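Local structure of membrane-associated protein VP24 (Marburg virus - Musoke, Kenya, 1980, 4OR8) at residues I148-S151 with P152-G156; L237-E240 with A241-R244. The protein may act as a minor matrix protein of the virion, with a role in nucleocapsid assembly and virus budding, and interacts with the nucleoprotein. All blocks are in the same frame, centred on the assembly; numbering follows the deposited sequence.

Both interactions are places where an extended run of chain turns straight into a helix. Interaction 1 (148-156) starts helix 152-158 at the surface, with its centre about 24 Å from the centre of the chain; interaction 2 (237-244) ends the long strand 228-239 in the short helix 240-244, about 9 Å from that centre. They follow one another in sequence and do not touch: their centres are about 31 Å apart and their nearest atoms about 19 Å. Interaction 1 meets no other protein chain of the assembly, whereas interaction 2 faces the second subunit through its charged pair. The two therefore belong to separate regions of the VP24 fold.

Interaction 1. Residues I148-S151 with P152-G156; sequences IHIS and PNLLG
S151 holds the first turn of the helix with its hydroxyl and its carbonyl oxygen. OG accepts a weak hydrogen bond from the backbone N of N153, with OG and N 3.3 Å apart. With OG anti to the serine's own backbone N (chi1 176°) and beside its carbonyl carbon, the hydroxyl is directed forward to that amide; it also lies over P152 N, which as a proline nitrogen has no hydrogen to offer. The carbonyl oxygen takes two further amides. L155 N gives the straighter bond, 3.3 Å to S151 O, with an N-H...O angle of 168°. L154 N approaches the same oxygen at 3.1 Å, but its bent path makes it a weak bond.

Next to these polar contacts the helix turns L155 back on the incoming chain. Its CD2 meets I150 CG2 at 4.2 Å, the two side chains crossing at about a right angle, while L155 CD1 sits 3.5 Å from I150 O. L154 only brushes the isoleucine: its CD1 is 4.5 Å from I150 CG2. One residue on, G156 N bonds to P152 O at 2.8 Å, the next i to i+4 bond of the helix.

Helix 127-142 packs against the leucine-isoleucine pair, where I132 touches both I150 and L155. Earlier in the loop, I148 packs on L136 and W139 of that helix and shares a backbone hydrogen bond with A41. The whole is a serine N-cap with a hydrophobic staple between I150 (N') and L155 (N4), and proline at N1.

Interaction 2. Residues L237-E240 with A241-R244; sequences LVAE and AVLR
E240 and R244 run side by side from the same face of the helix, one turn apart, and pair as a salt bridge, OE2 to NH2, though both atoms are modelled too close together and their exact places are doubtful. The carboxylate comes to the edge of the guanidinium, its CD in the guanidinium plane, but the two flat groups are turned 55° against each other. E240 is extended, with CG anti to the backbone N (chi1 -169°); R244 starts out likewise and then bends at chi3 (-66°), which brings the guanidinium alongside the acid as modelled. F179 packs on both side chains, and OE2 also pairs with R206 and with R244 of the second subunit; the two subunits thus bring both acids and both arginines together, the arginines probably offsetting the acid-acid repulsion.

This is a strand-to-helix junction: strand 228-239 of the mixed sheet leads into the short helix 240-244. In the backbone, R244 N bonds to E240 O at 2.9 Å, and V242 N reaches A239 O at 3.1 Å.

Another side of the turn is apolar. V238 and V242 cross at about a right angle, with CG1 of V238 set 3.8 Å from CB of V242; the same methyl lies 4.2 Å from CG of L243. A239 adds CB at 4.2 Å from V242 CG2. Helix 104-115 covers this side, A107 touching V238 and L108 both V242 and L243, while F61 and I63 of strand 59-64 pack on V242. F175 and M178 of helix 161-178 press against L243.

Interaction 1. Residues I148-S151 with P152-G156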
loop_
_atom_site.group_PDB
_atom_site.type_symbol
_atom_site.label_atom_id
_atom_site.label_comp_id
_atom_site.label_asym_id
_atom_site.label_seq_id
_atom_site.Cartn_x
_atom_site.Cartn_y
_atom_site.Cartn_z
ATOM N N ILE B 148 -27.306 -4.019 11.239
ATOM C CA ILE B 148 -28.539 -3.579 10.605
ATOM C C ILE B 148 -29.548 -4.716 10.735
ATOM O O ILE B 148 -29.223 -5.879 10.494
ATOM C CB ILE B 148 -28.315 -3.210 9.120
ATOM C CG1 ILE B 148 -29.638 -2.847 8.441
ATOM C CG2 ILE B 148 -27.637 -4.343 8.378
ATOM C CD1 ILE B 148 -30.242 -1.559 8.931
ATOM N N HIS B 149 -30.768 -4.394 11.145
ATOM C CA HIS B 149 -31.775 -5.431 11.336
ATOM C C HIS B 149 -32.807 -5.438 10.216
ATOM O O HIS B 149 -33.582 -4.496 10.060
ATOM C CB HIS B 149 -32.448 -5.291 12.704
ATOM C CG HIS B 149 -31.505 -5.446 13.856
ATOM N ND1 HIS B 149 -30.834 -6.622 14.115
ATOM C CD2 HIS B 149 -31.118 -4.573 14.816
ATOM C CE1 HIS B 149 -30.076 -6.468 15.186
ATOM N NE2 HIS B 149 -30.230 -5.234 15.631
ATOM N N ILE B 150 -32.793 -6.508 9.428
ATOM C CA ILE B 150 -33.743 -6.682 8.337
ATOM C C ILE B 150 -34.647 -7.868 8.650
ATOM O O ILE B 150 -34.183 -8.887 9.162
ATOM C CB ILE B 150 -33.019 -6.926 6.998
ATOM C CG1 ILE B 150 -31.999 -5.818 6.735
ATOM C CG2 ILE B 150 -34.014 -7.011 5.851
ATOM C CD1 ILE B 150 -31.234 -5.996 5.449
ATOM N N SER B 151 -35.935 -7.726 8.347
ATOM C CA SER B 151 -36.918 -8.767 8.638
ATOM C C SER B 151 -36.552 -10.112 8.015
ATOM O O SER B 151 -36.202 -10.184 6.836
ATOM C CB SER B 151 -38.306 -8.339 8.164
ATOM O OG SER B 151 -39.244 -9.383 8.359
ATOM N N PRO B 152 -36.646 -11.187 8.812
ATOM C CA PRO B 152 -36.322 -12.544 8.355
ATOM C C PRO B 152 -37.230 -12.991 7.217
ATOM O O PRO B 152 -36.902 -13.942 6.507
ATOM C CB PRO B 152 -36.567 -13.401 9.602
ATOM C CG PRO B 152 -37.514 -12.605 10.432
ATOM C CD PRO B 152 -37.132 -11.176 10.203
ATOM N N ASN B 153 -38.360 -12.310 7.049
ATOM C CA ASN B 153 -39.284 -12.609 5.963
ATOM C C ASN B 153 -38.673 -12.296 4.602
ATOM O O ASN B 153 -38.817 -13.070 3.654
ATOM C CB ASN B 153 -40.593 -11.841 6.148
ATOM C CG ASN B 153 -41.431 -12.382 7.293
ATOM O OD1 ASN B 153 -40.951 -13.159 8.118
ATOM N ND2 ASN B 153 -42.693 -11.972 7.346
ATOM N N LEU B 154 -37.987 -11.158 4.513
ATOM C CA LEU B 154 -37.333 -10.750 3.275
ATOM C C LEU B 154 -36.049 -11.537 3.057
ATOM O O LEU B 154 -35.730 -11.922 1.933
ATOM C CB LEU B 154 -37.025 -9.252 3.292
ATOM C CG LEU B 154 -38.211 -8.295 3.428
ATOM C CD1 LEU B 154 -37.731 -6.851 3.385
ATOM C CD2 LEU B 154 -39.247 -8.553 2.345
ATOM N N LEU B 155 -35.317 -11.772 4.142
ATOM C CA LEU B 155 -34.075 -12.532 4.078
ATOM C C LEU B 155 -34.336 -13.994 3.728
ATOM O O LEU B 155 -33.535 -14.632 3.047
ATOM C CB LEU B 155 -33.327 -12.450 5.410
ATOM C CG LEU B 155 -32.870 -11.068 5.877
ATOM C CD1 LEU B 155 -32.251 -11.154 7.263
ATOM C CD2 LEU B 155 -31.889 -10.465 4.888
ATOM N N GLY B 156 -35.466 -14.516 4.192
ATOM C CA GLY B 156 -35.779 -15.923 4.032
ATOM C C GLY B 156 -36.138 -16.334 2.619
ATOM O O GLY B 156 -36.219 -17.525 2.314
#

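Interaction 2. Residues L237-E240 with A241-R244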
loop_
_atom_site.group_PDB
_atom_site.type_symbol
_atom_site.label_atom_id
_atom_site.label_comp_id
_atom_site.label_asym_id
_atom_site.label_seq_id
_atom_site.Cartn_x
_atom_site.Cartn_y
_atom_site.Cartn_z
ATOM N N LEU B 237 -8.078 7.508 4.859
ATOM C CA LEU B 237 -7.147 6.816 3.984
ATOM C C LEU B 237 -7.180 5.316 4.233
ATOM O O LEU B 237 -6.862 4.854 5.329
ATOM C CB LEU B 237 -5.730 7.349 4.200
ATOM C CG LEU B 237 -4.614 6.718 3.369
ATOM C CD1 LEU B 237 -4.860 6.948 1.889
ATOM C CD2 LEU B 237 -3.260 7.273 3.780
ATOM N N VAL B 238 -7.576 4.557 3.217
ATOM C CA VAL B 238 -7.541 3.104 3.308
ATOM C C VAL B 238 -6.256 2.576 2.682
ATOM O O VAL B 238 -5.998 2.791 1.499
ATOM C CB VAL B 238 -8.761 2.447 2.635
ATOM C CG1 VAL B 238 -8.636 0.935 2.693
ATOM C CG2 VAL B 238 -10.050 2.893 3.309
ATOM N N ALA B 239 -5.451 1.893 3.492
ATOM C CA ALA B 239 -4.176 1.353 3.040
ATOM C C ALA B 239 -4.382 0.296 1.967
ATOM O O ALA B 239 -5.331 -0.484 2.020
ATOM C CB ALA B 239 -3.404 0.778 4.204
ATOM N N GLU B 240 -3.476 0.279 1.001
ATOM C CA GLU B 240 -3.559 -0.608 -0.152
ATOM C C GLU B 240 -3.714 -2.079 0.228
ATOM O O GLU B 240 -4.490 -2.806 -0.392
ATOM C CB GLU B 240 -2.314 -0.415 -1.017
ATOM C CG GLU B 240 -2.369 -1.075 -2.375
ATOM C CD GLU B 240 -1.181 -0.690 -3.238
ATOM O OE1 GLU B 240 -0.482 0.282 -2.881
ATOM O OE2 GLU B 240 -0.944 -1.358 -4.266
ATOM N N ALA B 241 -2.979 -2.508 1.253
ATOM C CA ALA B 241 -2.989 -3.902 1.691
ATOM C C ALA B 241 -4.376 -4.383 2.131
ATOM O O ALA B 241 -4.720 -5.554 1.962
ATOM C CB ALA B 241 -1.979 -4.110 2.799
ATOM N N VAL B 242 -5.164 -3.474 2.694
ATOM C CA VAL B 242 -6.522 -3.780 3.130
ATOM C C VAL B 242 -7.359 -4.378 2.003
ATOM O O VAL B 242 -8.090 -5.350 2.202
ATOM C CB VAL B 242 -7.234 -2.512 3.645
ATOM C CG1 VAL B 242 -8.705 -2.792 3.910
ATOM C CG2 VAL B 242 -6.544 -1.985 4.895
ATOM N N LEU B 243 -7.237 -3.794 0.815
ATOM C CA LEU B 243 -8.035 -4.214 -0.331
ATOM C C LEU B 243 -7.315 -5.234 -1.209
ATOM O O LEU B 243 -7.955 -6.052 -1.868
ATOM C CB LEU B 243 -8.445 -2.997 -1.163
ATOM C CG LEU B 243 -9.127 -1.881 -0.373
ATOM C CD1 LEU B 243 -9.439 -0.700 -1.264
ATOM C CD2 LEU B 243 -10.394 -2.396 0.291
ATOM N N ARG B 244 -5.987 -5.187 -1.217
ATOM C CA ARG B 244 -5.207 -6.095 -2.056
ATOM C C ARG B 244 -5.361 -7.541 -1.597
ATOM O O ARG B 244 -5.291 -8.473 -2.397
ATOM C CB ARG B 244 -3.733 -5.692 -2.066
ATOM C CG ARG B 244 -2.885 -6.515 -3.011
ATOM C CD ARG B 244 -1.478 -5.974 -3.099
ATOM N NE ARG B 244 -1.431 -4.647 -3.706
ATOM C CZ ARG B 244 -1.566 -4.418 -5.010
ATOM N NH1 ARG B 244 -1.777 -5.426 -5.845
ATOM N NH2 ARG B 244 -1.499 -3.182 -5.478
#